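Long-range contacts in sgbp-b (Bacteroides uniformis, PDB 7K44), which probably binds xyloglucan at the cell surface as a surface glycan-binding protein encoded by a xyloglucan utilization locus: residues Pro32-Val37 with Ala115-Arg120; Pro125-Lys130 with Leu145-Met150; Val153-Gly158 with Leu176-Pro181. All blocks are in the same frame, centred on the assembly; numbering follows the deposited sequence. Where two conformers were deposited one is given.

Interaction 1 (Pro32-Val37 with Ala115-Arg120); sequences PYITRV and AFTPFR
I34 carries CG2 anti to the backbone N and CG1 beside that N (chi1 -62°), which sends its two branches to different parts of segment 115-120: CG2 to the T117 side chain, CG1 and CD1 to A115 and the backbone of F116. CG2 meets T117 CB at 3.8 Å and touches the threonine methyl almost as closely, the two side chains crossing at about a right angle. CD1, at the end of the longer branch, lies against the main chain, 3.8 Å from F116 CA. T117 meets its partners mainly through carbon: with OG1 anti to its own N (chi1 -171°), the methyl CG2 is swung round to rest 3.8 Å from V37 CG2.

No hydrogen bond joins the two strands, although their axes approach to 5.8 Å and run only 28° from parallel. Each is the edge strand of its own antiparallel sheet, 33-39 bonded to 48-54 and 114-120 bonded to 103-110, and the contact is a seam between the layers of a beta sandwich consistent with an immunoglobulin-like fold. A classic beta bulge, in which T35 and R36 both face V52, explains how I34 and V37 can point to the same side although three positions apart.

Packing is closest at the start of the seam. A115 CB sits 3.6 Å from the carbonyl O of P32 and 3.9 Å from I34 CG1, and the P32 ring approaches the same methyl before continuing onto F56 and C110. Beyond the seam, I34 also leans on I51 and V37 on L49, while F116 turns away from the contact to cover S105 and V107.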
loop_
_atom_site.group_PDB
_atom_site.type_symbol
_atom_site.label_atom_id
_atom_site.label_comp_id
_atom_site.label_asym_id
_atom_site.label_seq_id
_atom_site.Cartn_x
_atom_site.Cartn_y
_atom_site.Cartn_z
ATOM N N PRO A 32 14.521 10.744 -30.109
ATOM C CA PRO A 32 13.130 10.701 -29.651
ATOM C C PRO A 32 12.912 9.618 -28.609
ATOM O O PRO A 32 13.624 8.613 -28.555
ATOM C CB PRO A 32 12.352 10.387 -30.931
ATOM C CG PRO A 32 13.317 9.615 -31.763
ATOM C CD PRO A 32 14.663 10.230 -31.482
ATOM N N TYR A 33 11.909 9.842 -27.763
ATOM C CA TYR A 33 11.480 8.847 -26.797
ATOM C C TYR A 33 9.974 8.951 -26.614
ATOM O O TYR A 33 9.364 9.990 -26.877
ATOM C CB TYR A 33 12.218 8.989 -25.458
ATOM C CG TYR A 33 11.950 10.289 -24.729
ATOM C CD1 TYR A 33 12.649 11.448 -25.054
ATOM C CD2 TYR A 33 11.010 10.353 -23.710
ATOM C CE1 TYR A 33 12.413 12.633 -24.385
ATOM C CE2 TYR A 33 10.769 11.533 -23.031
ATOM C CZ TYR A 33 11.469 12.669 -23.377
ATOM O OH TYR A 33 11.228 13.846 -22.703
ATOM N N ILE A 34 9.375 7.852 -26.169
ATOM C CA ILE A 34 7.944 7.781 -25.900
ATOM C C ILE A 34 7.763 7.451 -24.428
ATOM O O ILE A 34 8.271 6.433 -23.947
ATOM C CB ILE A 34 7.240 6.742 -26.788
ATOM C CG1 ILE A 34 7.365 7.117 -28.265
ATOM C CG2 ILE A 34 5.778 6.627 -26.391
ATOM C CD1 ILE A 34 6.850 6.048 -29.211
ATOM N N THR A 35 7.049 8.315 -23.712
ATOM C CA THR A 35 6.737 8.096 -22.307
ATOM C C THR A 35 5.467 7.276 -22.154
ATOM O O THR A 35 5.407 6.345 -21.343
ATOM C CB THR A 35 6.551 9.449 -21.619
ATOM O OG1 THR A 35 7.757 10.211 -21.735
ATOM C CG2 THR A 35 6.188 9.260 -20.154
ATOM N N ARG A 36 4.444 7.614 -22.930
ATOM C CA ARG A 36 3.151 6.965 -22.823
ATOM C C ARG A 36 2.347 7.350 -24.051
ATOM O O ARG A 36 2.721 8.249 -24.813
ATOM C CB ARG A 36 2.401 7.395 -21.565
ATOM C CG ARG A 36 2.186 8.896 -21.485
ATOM C CD ARG A 36 1.494 9.327 -20.185
ATOM N NE ARG A 36 1.417 10.785 -20.103
ATOM C CZ ARG A 36 0.319 11.497 -20.340
ATOM N NH1 ARG A 36 -0.814 10.891 -20.670
ATOM N NH2 ARG A 36 0.353 12.822 -20.252
ATOM N N VAL A 37 1.227 6.661 -24.221
ATOM C CA VAL A 37 0.259 6.961 -25.263
ATOM C C VAL A 37 -1.097 7.117 -24.598
ATOM O O VAL A 37 -1.533 6.230 -23.854
ATOM C CB VAL A 37 0.217 5.850 -26.325
ATOM C CG1 VAL A 37 -0.861 6.153 -27.351
ATOM C CG2 VAL A 37 1.569 5.734 -26.992
ATOM N N ALA A 115 11.837 5.862 -31.982
ATOM C CA ALA A 115 11.319 5.492 -30.676
ATOM C C ALA A 115 10.116 4.586 -30.882
ATOM O O ALA A 115 9.404 4.701 -31.883
ATOM C CB ALA A 115 10.910 6.723 -29.848
ATOM N N PHE A 116 9.894 3.676 -29.937
ATOM C CA PHE A 116 8.735 2.804 -30.031
ATOM C C PHE A 116 8.218 2.466 -28.643
ATOM O O PHE A 116 8.912 2.631 -27.636
ATOM C CB PHE A 116 9.020 1.533 -30.842
ATOM C CG PHE A 116 9.969 0.573 -30.176
ATOM C CD1 PHE A 116 11.333 0.813 -30.171
ATOM C CD2 PHE A 116 9.498 -0.583 -29.581
ATOM C CE1 PHE A 116 12.207 -0.080 -29.574
ATOM C CE2 PHE A 116 10.367 -1.479 -28.980
ATOM C CZ PHE A 116 11.721 -1.224 -28.977
ATOM N N THR A 117 6.983 1.979 -28.605
ATOM C CA THR A 117 6.328 1.652 -27.350
ATOM C C THR A 117 5.384 0.495 -27.620
ATOM O O THR A 117 4.889 0.357 -28.746
ATOM C CB THR A 117 5.544 2.869 -26.814
ATOM O OG1 THR A 117 5.071 2.603 -25.488
ATOM C CG2 THR A 117 4.349 3.215 -27.711
ATOM N N PRO A 118 5.137 -0.366 -26.637
ATOM C CA PRO A 118 4.146 -1.429 -26.831
ATOM C C PRO A 118 2.779 -0.840 -27.137
ATOM O O PRO A 118 2.430 0.246 -26.674
ATOM C CB PRO A 118 4.137 -2.159 -25.480
ATOM C CG PRO A 118 5.430 -1.817 -24.850
ATOM C CD PRO A 118 5.748 -0.425 -25.295
ATOM N N PHE A 119 2.006 -1.561 -27.950
ATOM C CA PHE A 119 0.645 -1.166 -28.271
ATOM C C PHE A 119 -0.265 -2.383 -28.265
ATOM O O PHE A 119 0.113 -3.451 -28.763
ATOM C CB PHE A 119 0.537 -0.486 -29.662
ATOM C CG PHE A 119 -0.879 -0.154 -30.043
ATOM C CD1 PHE A 119 -1.514 0.947 -29.490
ATOM C CD2 PHE A 119 -1.605 -0.987 -30.878
ATOM C CE1 PHE A 119 -2.825 1.231 -29.797
ATOM C CE2 PHE A 119 -2.921 -0.708 -31.188
ATOM C CZ PHE A 119 -3.531 0.404 -30.652
ATOM N N ARG A 120 -1.464 -2.215 -27.708
ATOM C CA ARG A 120 -2.555 -3.157 -27.918
ATOM C C ARG A 120 -3.868 -2.388 -27.979
ATOM O O ARG A 120 -4.011 -1.321 -27.374
ATOM C CB ARG A 120 -2.589 -4.281 -26.875
ATOM C CG ARG A 120 -2.434 -3.817 -25.456
ATOM C CD ARG A 120 -2.617 -4.974 -24.469
ATOM N NE ARG A 120 -3.969 -5.520 -24.509
ATOM C CZ ARG A 120 -4.244 -6.820 -24.581
ATOM N NH1 ARG A 120 -3.261 -7.708 -24.623
ATOM N NH2 ARG A 120 -5.506 -7.227 -24.604
#

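Interaction 2 (Pro125-Lys130 with Leu145-Met150); sequences PPSISK and LGQNFM
The beta hairpin of strands 127-131 and 141-147 carries a classic bulge in which S129 and K130 both face L145. L145 O takes a firm bond from S129 N (2.8 Å) and a weak one from K130 N (3.3 Å), and L145 N returns a bond to K130 O at 2.9 Å. Beyond the bulge S127 and Q147 form a regular hydrogen-bonded pair: S127 N reaches Q147 O at 3.0 Å, whereas Q147 N approaches S127 O from 36° above the carbonyl plane. That oxygen is crowded, since G146 CA adds a CH···O contact at 3.1 Å and F149 CE1 lies 3.2 Å away. G146 can bring its CA this close because it has no side chain there.

K130 and L145 lie side by side, and in the conformer given the lysine ends on F322, through a hydrogen bond from NZ to the carbonyl O and a cation-pi contact with the ring. On the other face of the hairpin P126 CB and I128 CG1 come up to the edge of the F149 ring, while I128 goes on to I192 and V201 of the facing sheet. This pairing of first and second strands, bulged and with one face turned inward, suits an IPT/TIG domain, an immunoglobulin-like sandwich.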
loop_
_atom_site.group_PDB
_atom_site.type_symbol
_atom_site.label_atom_id
_atom_site.label_comp_id
_atom_site.label_asym_id
_atom_site.label_seq_id
_atom_site.Cartn_x
_atom_site.Cartn_y
_atom_site.Cartn_z
ATOM N N PRO A 125 -7.162 -6.069 -17.840
ATOM C CA PRO A 125 -7.792 -5.847 -16.543
ATOM C C PRO A 125 -6.785 -5.254 -15.568
ATOM O O PRO A 125 -5.569 -5.460 -15.713
ATOM C CB PRO A 125 -8.213 -7.261 -16.105
ATOM C CG PRO A 125 -7.253 -8.158 -16.792
ATOM C CD PRO A 125 -6.999 -7.507 -18.131
ATOM N N PRO A 126 -7.251 -4.516 -14.566
ATOM C CA PRO A 126 -6.332 -3.995 -13.554
ATOM C C PRO A 126 -5.890 -5.110 -12.622
ATOM O O PRO A 126 -6.525 -6.160 -12.508
ATOM C CB PRO A 126 -7.186 -2.967 -12.806
ATOM C CG PRO A 126 -8.589 -3.549 -12.871
ATOM C CD PRO A 126 -8.660 -4.260 -14.228
ATOM N N SER A 127 -4.773 -4.869 -11.948
ATOM C CA SER A 127 -4.278 -5.798 -10.949
ATOM C C SER A 127 -3.713 -4.992 -9.795
ATOM O O SER A 127 -3.300 -3.843 -9.966
ATOM C CB SER A 127 -3.206 -6.738 -11.513
ATOM O OG SER A 127 -2.200 -6.020 -12.205
ATOM N N ILE A 128 -3.726 -5.598 -8.610
ATOM C CA ILE A 128 -3.198 -4.982 -7.398
ATOM C C ILE A 128 -2.065 -5.847 -6.870
ATOM O O ILE A 128 -2.242 -7.053 -6.660
ATOM C CB ILE A 128 -4.290 -4.826 -6.332
ATOM C CG1 ILE A 128 -5.331 -3.818 -6.798
ATOM C CG2 ILE A 128 -3.655 -4.389 -5.007
ATOM C CD1 ILE A 128 -6.669 -3.924 -6.068
ATOM N N SER A 129 -0.898 -5.238 -6.660
ATOM C CA SER A 129 0.223 -5.971 -6.091
ATOM C C SER A 129 0.493 -5.637 -4.629
ATOM O O SER A 129 0.988 -6.497 -3.899
ATOM C CB SER A 129 1.499 -5.752 -6.908
ATOM O OG SER A 129 1.864 -4.387 -6.935
ATOM N N LYS A 130 0.186 -4.421 -4.182
ATOM C CA LYS A 130 0.471 -4.027 -2.809
ATOM C C LYS A 130 -0.530 -2.964 -2.374
ATOM O O LYS A 130 -0.970 -2.143 -3.180
ATOM C CB LYS A 130 1.898 -3.473 -2.697
ATOM C CG LYS A 130 2.917 -4.485 -2.202
ATOM C CD LYS A 130 4.046 -3.801 -1.444
ATOM C CE LYS A 130 4.875 -2.921 -2.357
ATOM N NZ LYS A 130 6.179 -2.572 -1.724
ATOM N N LEU A 145 -0.527 -0.108 -5.162
ATOM C CA LEU A 145 0.353 -0.375 -6.296
ATOM C C LEU A 145 -0.255 -1.479 -7.146
ATOM O O LEU A 145 -0.829 -2.437 -6.623
ATOM C CB LEU A 145 1.738 -0.844 -5.845
ATOM C CG LEU A 145 2.559 0.068 -4.938
ATOM C CD1 LEU A 145 3.991 -0.420 -4.868
ATOM C CD2 LEU A 145 2.513 1.475 -5.454
ATOM N N GLY A 146 -0.125 -1.348 -8.464
ATOM C CA GLY A 146 -0.650 -2.372 -9.338
ATOM C C GLY A 146 -0.382 -2.031 -10.783
ATOM O O GLY A 146 0.594 -1.340 -11.078
ATOM N N GLN A 147 -1.228 -2.509 -11.690
ATOM C CA GLN A 147 -1.051 -2.233 -13.111
ATOM C C GLN A 147 -2.407 -1.968 -13.735
ATOM O O GLN A 147 -3.426 -2.507 -13.292
ATOM C CB GLN A 147 -0.390 -3.409 -13.849
ATOM C CG GLN A 147 1.016 -3.758 -13.366
ATOM C CD GLN A 147 2.031 -2.673 -13.678
ATOM O OE1 GLN A 147 1.851 -1.889 -14.605
ATOM N NE2 GLN A 147 3.108 -2.631 -12.905
ATOM N N ASN A 148 -2.406 -1.133 -14.779
ATOM C CA ASN A 148 -3.586 -0.907 -15.618
ATOM C C ASN A 148 -4.741 -0.242 -14.869
ATOM O O ASN A 148 -5.901 -0.650 -14.975
ATOM C CB ASN A 148 -4.006 -2.183 -16.342
ATOM C CG ASN A 148 -2.920 -2.678 -17.253
ATOM O OD1 ASN A 148 -2.531 -1.980 -18.188
ATOM N ND2 ASN A 148 -2.377 -3.847 -16.954
ATOM N N PHE A 149 -4.415 0.821 -14.128
ATOM C CA PHE A 149 -5.387 1.611 -13.380
ATOM C C PHE A 149 -6.070 2.701 -14.222
ATOM O O PHE A 149 -6.655 3.636 -13.665
ATOM C CB PHE A 149 -4.720 2.249 -12.153
ATOM C CG PHE A 149 -4.318 1.269 -11.069
ATOM C CD1 PHE A 149 -4.898 0.015 -10.969
ATOM C CD2 PHE A 149 -3.353 1.631 -10.136
ATOM C CE1 PHE A 149 -4.521 -0.865 -9.960
ATOM C CE2 PHE A 149 -2.972 0.762 -9.117
ATOM C CZ PHE A 149 -3.556 -0.489 -9.027
ATOM N N MET A 150 -6.010 2.610 -15.543
ATOM C CA MET A 150 -6.656 3.585 -16.407
ATOM C C MET A 150 -8.173 3.431 -16.361
ATOM O O MET A 150 -8.702 2.330 -16.195
ATOM C CB MET A 150 -6.211 3.315 -17.840
ATOM C CG MET A 150 -6.326 1.821 -18.171
ATOM S SD MET A 150 -5.118 1.162 -19.312
ATOM C CE MET A 150 -3.623 1.275 -18.353
HETATM O O HOH W 1 2.601 -4.593 -10.153
#

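Interaction 3 (Val153-Gly158 with Leu176-Pro181); sequences VSITMG and LTFTMP
I155 drives into the closely packed part of this contact, where F178 and L176 receive it. Its CD1 meets L176 CD1 at 4.0 Å, the two side chains reaching toward each other tip to tip, and also lies 4.1 Å from F178 CD2. The other branch, CG2, stands over one face of the F178 ring, displaced toward the rim near CE2. F178 carries CG between its backbone N and carbonyl carbon (chi1 64°), which directs the ring inward toward the facing strand.

The axes of strands 153-157 and 176-179 stay 10.3 Å apart and cross at -62°, too far for any backbone bond. They belong to the two facing sheets of the IPT/TIG sandwich, and their inward side chains form part of its hydrophobic core, whereas T156 and T177 turn to the outer, partly exposed sides. Shortening F178 to an alanine is likely to open a gap between the layers, leaving I155 CG2 without the ring face beneath it and L176 CD1 without the ring edge it lies against in plane.

The methionine end is also buried but less certain: M157 was modelled in two conformers, and every distance to it holds for one of them alone. In that conformer M157 comes at F178 from the opposite direction, and a bend at chi3 (64°) turns CE to within 3.9 Å of F178 CZ, approaching obliquely. Its SD lies 3.4 Å from M180 CE, a short approach best read with caution, and M180 continues onto Y205. P181 forms the partly exposed margin, its CD 4.0 Å from M157 SD.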
loop_
_atom_site.group_PDB
_atom_site.type_symbol
_atom_site.label_atom_id
_atom_site.label_comp_id
_atom_site.label_asym_id
_atom_site.label_seq_id
_atom_site.Cartn_x
_atom_site.Cartn_y
_atom_site.Cartn_z
ATOM N N VAL A 153 -13.532 3.141 -12.620
ATOM C CA VAL A 153 -14.966 3.251 -12.414
ATOM C C VAL A 153 -15.315 3.334 -10.933
ATOM O O VAL A 153 -16.186 4.112 -10.541
ATOM C CB VAL A 153 -15.681 2.063 -13.093
ATOM C CG1 VAL A 153 -17.151 2.040 -12.731
ATOM C CG2 VAL A 153 -15.503 2.143 -14.602
ATOM N N SER A 154 -14.649 2.542 -10.098
ATOM C CA SER A 154 -14.994 2.529 -8.686
ATOM C C SER A 154 -13.851 1.913 -7.902
ATOM O O SER A 154 -13.053 1.137 -8.431
ATOM C CB SER A 154 -16.281 1.737 -8.427
ATOM O OG SER A 154 -16.117 0.374 -8.792
ATOM N N ILE A 155 -13.783 2.289 -6.624
ATOM C CA ILE A 155 -12.951 1.613 -5.637
ATOM C C ILE A 155 -13.856 1.286 -4.460
ATOM O O ILE A 155 -14.472 2.187 -3.876
ATOM C CB ILE A 155 -11.756 2.475 -5.201
ATOM C CG1 ILE A 155 -10.940 2.903 -6.422
ATOM C CG2 ILE A 155 -10.888 1.699 -4.208
ATOM C CD1 ILE A 155 -9.734 3.750 -6.099
ATOM N N THR A 156 -13.961 0.001 -4.132
ATOM C CA THR A 156 -14.952 -0.464 -3.177
ATOM C C THR A 156 -14.311 -1.389 -2.148
ATOM O O THR A 156 -13.252 -1.986 -2.373
ATOM C CB THR A 156 -16.100 -1.199 -3.881
ATOM O OG1 THR A 156 -15.583 -2.355 -4.552
ATOM C CG2 THR A 156 -16.759 -0.284 -4.913
ATOM N N MET A 157 -14.995 -1.506 -1.013
ATOM C CA MET A 157 -14.550 -2.371 0.080
ATOM C C MET A 157 -15.814 -2.794 0.820
ATOM O O MET A 157 -16.380 -2.009 1.582
ATOM C CB MET A 157 -13.593 -1.625 0.999
ATOM C CG MET A 157 -13.944 -0.159 1.168
ATOM S SD MET A 157 -12.644 0.804 1.952
ATOM C CE MET A 157 -11.321 0.671 0.762
ATOM N N GLY A 158 -16.249 -4.024 0.589
ATOM C CA GLY A 158 -17.516 -4.427 1.180
ATOM C C GLY A 158 -18.629 -3.553 0.630
ATOM O O GLY A 158 -18.747 -3.350 -0.583
ATOM N N LEU A 176 -2.031 4.426 -7.207
ATOM C CA LEU A 176 -3.077 5.395 -6.943
ATOM C C LEU A 176 -3.155 5.644 -5.448
ATOM O O LEU A 176 -2.686 4.835 -4.640
ATOM C CB LEU A 176 -4.447 5.010 -7.536
ATOM C CG LEU A 176 -5.126 3.716 -7.094
ATOM C CD1 LEU A 176 -5.788 3.872 -5.740
ATOM C CD2 LEU A 176 -6.150 3.288 -8.123
ATOM N N THR A 177 -3.737 6.782 -5.101
ATOM C CA THR A 177 -4.073 7.090 -3.720
ATOM C C THR A 177 -5.541 7.471 -3.642
ATOM O O THR A 177 -6.128 7.955 -4.611
ATOM C CB THR A 177 -3.218 8.231 -3.149
ATOM O OG1 THR A 177 -3.435 9.418 -3.916
ATOM C CG2 THR A 177 -1.761 7.874 -3.191
ATOM N N PHE A 178 -6.136 7.241 -2.475
ATOM C CA PHE A 178 -7.499 7.674 -2.205
ATOM C C PHE A 178 -7.648 7.908 -0.710
ATOM O O PHE A 178 -6.811 7.487 0.091
ATOM C CB PHE A 178 -8.551 6.671 -2.718
ATOM C CG PHE A 178 -8.515 5.320 -2.038
ATOM C CD1 PHE A 178 -9.268 5.084 -0.898
ATOM C CD2 PHE A 178 -7.750 4.274 -2.561
ATOM C CE1 PHE A 178 -9.248 3.837 -0.266
ATOM C CE2 PHE A 178 -7.732 3.019 -1.944
ATOM C CZ PHE A 178 -8.485 2.805 -0.790
ATOM N N THR A 179 -8.727 8.591 -0.339
ATOM C CA THR A 179 -9.051 8.801 1.063
ATOM C C THR A 179 -9.927 7.658 1.550
ATOM O O THR A 179 -10.936 7.323 0.918
ATOM C CB THR A 179 -9.772 10.134 1.257
ATOM O OG1 THR A 179 -8.920 11.193 0.801
ATOM C CG2 THR A 179 -10.134 10.337 2.735
ATOM N N MET A 180 -9.538 7.060 2.658
ATOM C CA MET A 180 -10.296 5.947 3.185
ATOM C C MET A 180 -11.668 6.435 3.633
ATOM O O MET A 180 -11.758 7.378 4.433
ATOM C CB MET A 180 -9.547 5.339 4.370
ATOM C CG MET A 180 -10.292 4.225 5.068
ATOM S SD MET A 180 -10.395 2.767 4.015
ATOM C CE MET A 180 -11.531 1.809 5.007
ATOM N N PRO A 181 -12.745 5.830 3.151
ATOM C CA PRO A 181 -14.087 6.239 3.585
ATOM C C PRO A 181 -14.456 5.639 4.934
ATOM O O PRO A 181 -13.600 5.082 5.630
ATOM C CB PRO A 181 -14.983 5.683 2.473
ATOM C CG PRO A 181 -14.254 4.465 1.997
ATOM C CD PRO A 181 -12.787 4.787 2.108
#

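The three contacts follow one another along the chain, each closing before the next opens. Interaction 1 joins the two four-stranded sheets of the N-terminal part, consistent with an immunoglobulin-like sandwich; interactions 2 and 3 both lie in the IPT/TIG domain. Strand 114-120 leads directly to strand 127-131, yet the centres of interactions 1 and 2 are 20 Å apart with no touch, and those of 1 and 3 are 30 Å apart. Interactions 2 and 3 have centres 13 Å apart and meet where F149 CD2 packs 3.8 Å from L176 CD2. Strands 141-147 and 175-179 are neighbours in one sheet. Interaction 1 thus holds a separate pair of sheets, consistent with a chain built of successive beta modules.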